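PDB 1Q42: mRNA transport regulator MTR2 from Candida albicans, which affects the transport of mRNA from the nucleus to the cytoplasm and interacts with the export factor Mex67. Local coordinates for residues K34-L37 / A38-D41; F52-V55 / E56-A59; I80-P83 / Q84-C87. All coordinates share one frame; numbering follows the deposited sequence.

Contact 1 (K34-L37 / A38-D41); sequences KRFL and ASLD
Phe36 and Leu37 meet Leu40 on the inward side of helix 29-40, at its C-terminal end. The ring of Phe36 and one branch of Leu37 both approach the same methyl: Phe36 CE2 lies 4.3 Å from Leu40 CD1, the ring set obliquely to it, and Leu37 CD2 is equally near. Leu37 and Leu40 each carry CG anti to the carbonyl carbon (chi1 -65° and -59°), which turns both toward the sheet, Leu37 onto strands 101-113 and 118-129 and Leu40 onto strands 101-113 and 183-192. Phe36 settles on Phe123, Ile183 and Met186. On the flank, Ser39 OG turns back and donates to Phe36 O at 2.7 Å, in the carbonyl plane and on a lone pair; the helical bond from Leu40 N to that oxygen is weak and long (3.3 Å). The outer side is looser. Ala38 is exposed and joins by its backbone, Ala38 N to Lys34 O at 2.9 Å, while Lys34 forms a salt bridge with Glu30 and Arg35 a hydrogen bond to the carbonyl of Val176. At Asp41, whose carboxylate binds Ser101 and His103, the chain leaves helical geometry. An amphipathic helix laid with its apolar face on a curved sheet is characteristic of the NTF2-like fold.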
ATOM      1  N   LYS A  34       7.769   3.290   5.664  1.00 24.06           N
ATOM      2  CA  LYS A  34       7.755   4.453   4.784  1.00 25.22           C
ATOM      3  C   LYS A  34       7.873   4.045   3.317  1.00 25.01           C
ATOM      4  O   LYS A  34       7.193   4.610   2.461  1.00 25.20           O
ATOM      5  CB  LYS A  34       8.825   5.456   5.205  1.00 26.23           C
ATOM      6  CG  LYS A  34       8.442   6.141   6.500  1.00 28.54           C
ATOM      7  CD  LYS A  34       9.524   7.053   7.034  1.00 33.00           C
ATOM      8  CE  LYS A  34       8.914   8.096   7.961  1.00 35.45           C
ATOM      9  NZ  LYS A  34       9.926   8.773   8.805  1.00 38.35           N
ATOM     10  N   ARG A  35       8.682   3.033   3.039  1.00 25.66           N
ATOM     11  CA  ARG A  35       8.810   2.499   1.687  1.00 25.96           C
ATOM     12  C   ARG A  35       7.503   1.849   1.205  1.00 23.97           C
ATOM     13  O   ARG A  35       7.085   2.036   0.063  1.00 23.90           O
ATOM     14  CB  ARG A  35       9.934   1.470   1.614  1.00 27.63           C
ATOM     15  CG  ARG A  35      11.302   2.062   1.465  1.00 31.15           C
ATOM     16  CD  ARG A  35      12.354   1.029   1.116  1.00 35.26           C
ATOM     17  NE  ARG A  35      12.720   0.222   2.279  1.00 38.33           N
ATOM     18  CZ  ARG A  35      12.472  -1.076   2.442  1.00 40.94           C
ATOM     19  NH1 ARG A  35      11.821  -1.790   1.520  1.00 42.68           N
ATOM     20  NH2 ARG A  35      12.878  -1.671   3.558  1.00 41.89           N
ATOM     21  N   PHE A  36       6.869   1.085   2.085  1.00 22.66           N
ATOM     22  CA  PHE A  36       5.569   0.469   1.791  1.00 21.09           C
ATOM     23  C   PHE A  36       4.523   1.538   1.444  1.00 19.53           C
ATOM     24  O   PHE A  36       3.870   1.480   0.408  1.00 18.26           O
ATOM     25  CB  PHE A  36       5.127  -0.381   2.977  1.00 20.86           C
ATOM     26  CG  PHE A  36       3.729  -0.866   2.871  1.00 22.15           C
ATOM     27  CD1 PHE A  36       3.395  -1.853   1.957  1.00 25.95           C
ATOM     28  CD2 PHE A  36       2.736  -0.310   3.650  1.00 24.23           C
ATOM     29  CE1 PHE A  36       2.090  -2.288   1.851  1.00 24.57           C
ATOM     30  CE2 PHE A  36       1.425  -0.749   3.543  1.00 25.69           C
ATOM     31  CZ  PHE A  36       1.112  -1.731   2.645  1.00 25.60           C
ATOM     32  N   LEU A  37       4.416   2.565   2.278  1.00 19.67           N
ATOM     33  CA  LEU A  37       3.484   3.659   2.006  1.00 19.57           C
ATOM     34  C   LEU A  37       3.825   4.431   0.734  1.00 20.48           C
ATOM     35  O   LEU A  37       2.932   4.819  -0.011  1.00 19.88           O
ATOM     36  CB  LEU A  37       3.417   4.614   3.208  1.00 19.41           C
ATOM     37  CG  LEU A  37       2.828   3.975   4.474  1.00 19.63           C
ATOM     38  CD1 LEU A  37       2.878   4.923   5.667  1.00 20.71           C
ATOM     39  CD2 LEU A  37       1.395   3.457   4.247  1.00 19.47           C
ATOM     40  N   ALA A  38       5.108   4.673   0.477  1.00 21.57           N
ATOM     41  CA  ALA A  38       5.516   5.346  -0.773  1.00 22.94           C
ATOM     42  C   ALA A  38       5.056   4.589  -2.017  1.00 22.40           C
ATOM     43  O   ALA A  38       4.673   5.194  -3.035  1.00 22.90           O
ATOM     44  CB  ALA A  38       7.054   5.581  -0.805  1.00 23.77           C
ATOM     45  N   SER A  39       5.068   3.267  -1.918  1.00 22.24           N
ATOM     46  CA  SER A  39       4.626   2.399  -2.991  1.00 22.19           C
ATOM     47  C   SER A  39       3.111   2.528  -3.243  1.00 21.57           C
ATOM     48  O   SER A  39       2.666   2.357  -4.376  1.00 22.58           O
ATOM     49  CB  SER A  39       5.054   0.943  -2.746  1.00 22.77           C
ATOM     50  OG  SER A  39       4.147   0.177  -1.955  1.00 22.63           O
ATOM     51  N   LEU A  40       2.332   2.868  -2.213  1.00 18.84           N
ATOM     52  CA  LEU A  40       0.917   3.149  -2.421  1.00 18.46           C
ATOM     53  C   LEU A  40       0.709   4.545  -2.995  1.00 18.81           C
ATOM     54  O   LEU A  40      -0.272   4.785  -3.674  1.00 19.24           O
ATOM     55  CB  LEU A  40       0.114   3.017  -1.123  1.00 17.70           C
ATOM     56  CG  LEU A  40       0.123   1.676  -0.408  1.00 16.41           C
ATOM     57  CD1 LEU A  40      -0.733   1.775   0.847  1.00 16.16           C
ATOM     58  CD2 LEU A  40      -0.328   0.543  -1.331  1.00 17.54           C
ATOM     59  N   ASP A  41       1.645   5.446  -2.716  1.00 19.93           N
ATOM     60  CA  ASP A  41       1.537   6.854  -3.068  1.00 20.52           C
ATOM     61  C   ASP A  41       2.260   7.189  -4.381  1.00 22.19           C
ATOM     62  O   ASP A  41       2.387   8.355  -4.735  1.00 22.24           O
ATOM     63  CB  ASP A  41       2.160   7.705  -1.963  1.00 20.79           C
ATOM     64  CG  ASP A  41       1.382   7.664  -0.678  1.00 20.66           C
ATOM     65  OD1 ASP A  41       0.217   7.167  -0.660  1.00 16.89           O
ATOM     66  OD2 ASP A  41       1.897   8.102   0.365  1.00 18.39           O
TER

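Contact 2 (F52-V55 / E56-A59); sequences FPNV and ESYA
Asn54 and Ser57 face each other at the start of helix 55-59, and their polar atoms make its side-chain hydrogen bonds. Among these, Ser57 N donates to Asn54 OD1 at 3.2 Å with an N-H...O angle of 155°. The donor sits above the amide plane, 67° out of it, instead of on a lone pair. Asn54 places its amide there by holding CG anti to the backbone N (chi1 -170°). Ser57 OG returns toward the loop and donates to Asn54 O over 3.3 Å, from a position tilted off the carbonyl plane. The amide and the hydroxymethyl group are thereby pressed side by side, Asn54 ND2 lying 3.3 Å from Ser57 CB. Asn54 is thus the N-cap, its side chain taking up an N-H of the first turn for which the helix offers no carbonyl of a preceding turn.

Backbone bonds continue the turn. Ala59 N to Val55 O is short, 2.9 Å, and nearly straight, whereas Tyr58 N reaches Asn54 O only weakly at 3.5 Å.

Apolar contacts turn elsewhere: Val55 and Tyr58 both rest on Leu96 of helix 87-96 and on Leu137. The Tyr58 ring also packs edge-to-face with Tyr44, and its hydroxyl is hydrogen-bonded to Leu42 O and Arg136.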
ATOM      1  N   PHE A  52       2.765   5.546 -25.425  1.00 35.00           N
ATOM      2  CA  PHE A  52       1.493   5.211 -24.775  1.00 34.67           C
ATOM      3  C   PHE A  52       1.646   4.920 -23.281  1.00 34.73           C
ATOM      4  O   PHE A  52       2.709   4.476 -22.832  1.00 33.53           O
ATOM      5  CB  PHE A  52       0.871   3.987 -25.439  1.00 34.77           C
ATOM      6  CG  PHE A  52       0.664   4.137 -26.914  1.00 35.63           C
ATOM      7  CD1 PHE A  52       1.519   3.515 -27.812  1.00 37.25           C
ATOM      8  CD2 PHE A  52      -0.381   4.900 -27.406  1.00 36.37           C
ATOM      9  CE1 PHE A  52       1.331   3.646 -29.187  1.00 37.57           C
ATOM     10  CE2 PHE A  52      -0.575   5.039 -28.782  1.00 36.94           C
ATOM     11  CZ  PHE A  52       0.282   4.418 -29.667  1.00 37.60           C
ATOM     12  N   PRO A  53       0.575   5.145 -22.510  1.00 34.92           N
ATOM     13  CA  PRO A  53       0.581   4.800 -21.081  1.00 34.75           C
ATOM     14  C   PRO A  53       0.769   3.308 -20.849  1.00 34.54           C
ATOM     15  O   PRO A  53       0.183   2.524 -21.575  1.00 35.30           O
ATOM     16  CB  PRO A  53      -0.804   5.257 -20.580  1.00 34.50           C
ATOM     17  CG  PRO A  53      -1.629   5.484 -21.802  1.00 35.09           C
ATOM     18  CD  PRO A  53      -0.699   5.759 -22.940  1.00 34.89           C
ATOM     19  N   ASN A  54       1.580   2.944 -19.859  1.00 34.27           N
ATOM     20  CA  ASN A  54       1.831   1.556 -19.503  1.00 34.00           C
ATOM     21  C   ASN A  54       1.189   1.283 -18.140  1.00 32.63           C
ATOM     22  O   ASN A  54       1.826   1.469 -17.101  1.00 31.81           O
ATOM     23  CB  ASN A  54       3.343   1.310 -19.449  1.00 35.18           C
ATOM     24  CG  ASN A  54       3.710  -0.161 -19.321  1.00 36.86           C
ATOM     25  OD1 ASN A  54       2.875  -1.019 -19.006  1.00 39.88           O
ATOM     26  ND2 ASN A  54       4.985  -0.464 -19.570  1.00 40.59           N
ATOM     27  N   VAL A  55      -0.077   0.868 -18.154  1.00 31.34           N
ATOM     28  CA  VAL A  55      -0.832   0.693 -16.910  1.00 30.42           C
ATOM     29  C   VAL A  55      -0.246  -0.445 -16.082  1.00 29.11           C
ATOM     30  O   VAL A  55      -0.158  -0.342 -14.859  1.00 27.83           O
ATOM     31  CB  VAL A  55      -2.342   0.428 -17.158  1.00 30.36           C
ATOM     32  CG1 VAL A  55      -3.092   0.331 -15.828  1.00 31.10           C
ATOM     33  CG2 VAL A  55      -2.943   1.527 -18.029  1.00 32.12           C
ATOM     34  N   GLU A  56       0.159  -1.518 -16.749  1.00 28.47           N
ATOM     35  CA  GLU A  56       0.693  -2.684 -16.060  1.00 28.81           C
ATOM     36  C   GLU A  56       1.964  -2.375 -15.286  1.00 28.37           C
ATOM     37  O   GLU A  56       2.109  -2.823 -14.145  1.00 27.53           O
ATOM     38  CB  GLU A  56       0.959  -3.836 -17.038  1.00 29.64           C
ATOM     39  CG  GLU A  56       1.452  -5.121 -16.373  1.00 32.66           C
ATOM     40  CD  GLU A  56       1.470  -6.304 -17.328  1.00 36.92           C
ATOM     41  OE1 GLU A  56       1.735  -6.091 -18.528  1.00 41.06           O
ATOM     42  OE2 GLU A  56       1.217  -7.447 -16.895  1.00 40.07           O
ATOM     43  N   SER A  57       2.881  -1.620 -15.894  1.00 28.12           N
ATOM     44  CA  SER A  57       4.187  -1.361 -15.278  1.00 28.49           C
ATOM     45  C   SER A  57       4.068  -0.452 -14.051  1.00 27.01           C
ATOM     46  O   SER A  57       4.918  -0.499 -13.161  1.00 26.70           O
ATOM     47  CB  SER A  57       5.178  -0.766 -16.285  1.00 29.25           C
ATOM     48  OG  SER A  57       4.932   0.601 -16.544  1.00 32.52           O
ATOM     49  N   TYR A  58       3.026   0.368 -14.026  1.00 25.38           N
ATOM     50  CA  TYR A  58       2.739   1.221 -12.869  1.00 24.65           C
ATOM     51  C   TYR A  58       2.006   0.442 -11.780  1.00 23.70           C
ATOM     52  O   TYR A  58       2.393   0.469 -10.613  1.00 23.70           O
ATOM     53  CB  TYR A  58       1.883   2.414 -13.275  1.00 24.24           C
ATOM     54  CG  TYR A  58       1.387   3.246 -12.113  1.00 23.58           C
ATOM     55  CD1 TYR A  58       2.256   4.059 -11.391  1.00 24.28           C
ATOM     56  CD2 TYR A  58       0.046   3.230 -11.749  1.00 21.31           C
ATOM     57  CE1 TYR A  58       1.806   4.824 -10.321  1.00 23.54           C
ATOM     58  CE2 TYR A  58      -0.416   3.991 -10.676  1.00 21.28           C
ATOM     59  CZ  TYR A  58       0.466   4.796  -9.975  1.00 22.21           C
ATOM     60  OH  TYR A  58       0.047   5.557  -8.914  1.00 22.00           O
ATOM     61  N   ALA A  59       0.924  -0.209 -12.162  1.00 23.71           N
ATOM     62  CA  ALA A  59       0.080  -0.907 -11.204  1.00 22.99           C
ATOM     63  C   ALA A  59       0.841  -1.994 -10.444  1.00 23.21           C
ATOM     64  O   ALA A  59       0.607  -2.187  -9.249  1.00 22.72           O
ATOM     65  CB  ALA A  59      -1.135  -1.477 -11.904  1.00 22.99           C
TER

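Contact 3 (I80-P83 / Q84-C87); sequences IPSP and QEDC
Ser82 and Glu85 face each other across a tight reversal of the chain, with the serine hydroxyl turned inward over the backbone of the turn. Ser82 OG lies between its own backbone N and carbonyl carbon (chi1 75°), and from there it accepts from Glu85 N at 3.1 Å. The same N-H also leans weakly on Ser82 O. In the other direction Ser82 N donates to Glu85 O, 3.1 Å long and nearly straight at 166°. Glu85 sends CG beside its backbone N (chi1 -51°) and then extends alongside the serine, so that one water joins the two side chains: it lies 2.7 Å from Ser82 OG and donates to Glu85 OE1 at 2.8 Å. The other carboxylate oxygen, OE2, forms a salt bridge with Lys93.

With Pro83 and Gln84 at its corners, the reversal is a four-residue beta-turn from Ser82 to Glu85 in the loop that leads from strand 77-78 into helix 87-96. Further down, the proline ring of Pro81 and the thiol of Cys87 meet across the open end of the loop, Cys87 SG standing 3.8 Å from Pro81 CD. Asp86, the N-cap of helix 87-96, accepts from Leu89 N through OD2, an oxygen that also forms a salt bridge with Arg68.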
ATOM      1  N   ILE A  80     -10.468 -12.554  -2.087  1.00 23.48           N
ATOM      2  CA  ILE A  80     -10.501 -13.999  -2.279  1.00 24.56           C
ATOM      3  C   ILE A  80      -9.750 -14.315  -3.580  1.00 24.72           C
ATOM      4  O   ILE A  80     -10.053 -13.725  -4.609  1.00 25.17           O
ATOM      5  CB  ILE A  80     -11.969 -14.496  -2.378  1.00 25.34           C
ATOM      6  CG1 ILE A  80     -12.758 -14.171  -1.114  1.00 28.01           C
ATOM      7  CG2 ILE A  80     -12.028 -16.000  -2.624  1.00 26.96           C
ATOM      8  CD1 ILE A  80     -14.269 -14.122  -1.353  1.00 30.15           C
ATOM      9  N   PRO A  81      -8.798 -15.251  -3.546  1.00 24.97           N
ATOM     10  CA  PRO A  81      -8.047 -15.606  -4.752  1.00 25.54           C
ATOM     11  C   PRO A  81      -9.009 -16.150  -5.783  1.00 25.57           C
ATOM     12  O   PRO A  81      -9.953 -16.823  -5.400  1.00 25.74           O
ATOM     13  CB  PRO A  81      -7.064 -16.687  -4.287  1.00 25.99           C
ATOM     14  CG  PRO A  81      -7.399 -17.018  -2.857  1.00 26.30           C
ATOM     15  CD  PRO A  81      -8.422 -16.069  -2.382  1.00 25.96           C
ATOM     16  N   SER A  82      -8.824 -15.807  -7.042  1.00 26.45           N
ATOM     17  CA  SER A  82      -9.599 -16.431  -8.107  1.00 27.31           C
ATOM     18  C   SER A  82      -8.654 -17.275  -8.956  1.00 28.12           C
ATOM     19  O   SER A  82      -7.437 -17.064  -8.940  1.00 27.21           O
ATOM     20  CB  SER A  82     -10.288 -15.382  -8.964  1.00 26.76           C
ATOM     21  OG  SER A  82      -9.366 -14.739  -9.816  1.00 26.24           O
ATOM     22  N   PRO A  83      -9.197 -18.224  -9.711  1.00 29.85           N
ATOM     23  CA  PRO A  83      -8.362 -19.020 -10.619  1.00 30.69           C
ATOM     24  C   PRO A  83      -7.409 -18.199 -11.510  1.00 30.42           C
ATOM     25  O   PRO A  83      -6.291 -18.674 -11.716  1.00 31.27           O
ATOM     26  CB  PRO A  83      -9.397 -19.793 -11.440  1.00 31.63           C
ATOM     27  CG  PRO A  83     -10.517 -20.013 -10.464  1.00 31.32           C
ATOM     28  CD  PRO A  83     -10.604 -18.675  -9.734  1.00 30.21           C
ATOM     29  N   GLN A  84      -7.803 -17.008 -11.977  1.00 29.62           N
ATOM     30  CA  GLN A  84      -6.959 -16.174 -12.843  1.00 28.88           C
ATOM     31  C   GLN A  84      -6.106 -15.090 -12.157  1.00 28.74           C
ATOM     32  O   GLN A  84      -5.073 -14.683 -12.698  1.00 28.92           O
ATOM     33  CB  GLN A  84      -7.843 -15.502 -13.908  1.00 29.33           C
ATOM     34  CG  GLN A  84      -7.089 -14.947 -15.105  1.00 29.17           C
ATOM     35  CD  GLN A  84      -6.333 -16.000 -15.924  1.00 30.88           C
ATOM     36  OE1 GLN A  84      -6.706 -17.189 -15.963  1.00 27.88           O
ATOM     37  NE2 GLN A  84      -5.268 -15.555 -16.586  1.00 30.66           N
ATOM     38  N   GLU A  85      -6.525 -14.614 -10.987  1.00 27.32           N
ATOM     39  CA  GLU A  85      -5.858 -13.479 -10.336  1.00 26.92           C
ATOM     40  C   GLU A  85      -5.627 -13.731  -8.854  1.00 26.31           C
ATOM     41  O   GLU A  85      -6.568 -13.962  -8.099  1.00 26.64           O
ATOM     42  CB  GLU A  85      -6.681 -12.194 -10.494  1.00 26.18           C
ATOM     43  CG  GLU A  85      -7.094 -11.886 -11.913  1.00 28.48           C
ATOM     44  CD  GLU A  85      -7.719 -10.517 -12.032  1.00 30.70           C
ATOM     45  OE1 GLU A  85      -8.529 -10.163 -11.140  1.00 32.03           O
ATOM     46  OE2 GLU A  85      -7.387  -9.798 -12.992  1.00 29.13           O
ATOM     47  N   ASP A  86      -4.371 -13.688  -8.436  1.00 26.19           N
ATOM     48  CA  ASP A  86      -4.050 -13.861  -7.020  1.00 26.43           C
ATOM     49  C   ASP A  86      -4.376 -12.593  -6.263  1.00 25.15           C
ATOM     50  O   ASP A  86      -4.736 -11.564  -6.846  1.00 23.60           O
ATOM     51  CB  ASP A  86      -2.580 -14.254  -6.794  1.00 26.93           C
ATOM     52  CG  ASP A  86      -1.599 -13.295  -7.446  1.00 28.78           C
ATOM     53  OD1 ASP A  86      -0.726 -13.786  -8.181  1.00 33.39           O
ATOM     54  OD2 ASP A  86      -1.581 -12.053  -7.293  1.00 28.33           O
ATOM     55  N   CYS A  87      -4.249 -12.669  -4.948  1.00 24.54           N
ATOM     56  CA  CYS A  87      -4.696 -11.575  -4.106  1.00 23.75           C
ATOM     57  C   CYS A  87      -3.904 -10.305  -4.322  1.00 22.27           C
ATOM     58  O   CYS A  87      -4.471  -9.230  -4.252  1.00 21.59           O
ATOM     59  CB  CYS A  87      -4.644 -11.995  -2.644  1.00 24.11           C
ATOM     60  SG  CYS A  87      -5.967 -13.185  -2.285  1.00 29.41           S
TER
HETATM   61  O   HOH W   1     -10.212 -12.282 -10.425  1.00 41.33           O

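Overall arrangement
Contacts 1, 2 and 3 follow in series along the chain, none nested in another, and their centres are 18 to 23 Å apart. Contact 1 lies nearest the middle of the molecule, on helix 29-40 against the mixed sheet; contacts 2 and 3 are at the surface, about 17 and 18 Å from the chain centre. Contact 2 begins helix 55-59, the next helix along, and its nearest atoms come within about 5 Å of contact 1. Contact 3 leads into helix 87-96, on which contact 2 also rests. Together they mark one helix ending and two beginning around the sheet of this NTF2-like fold.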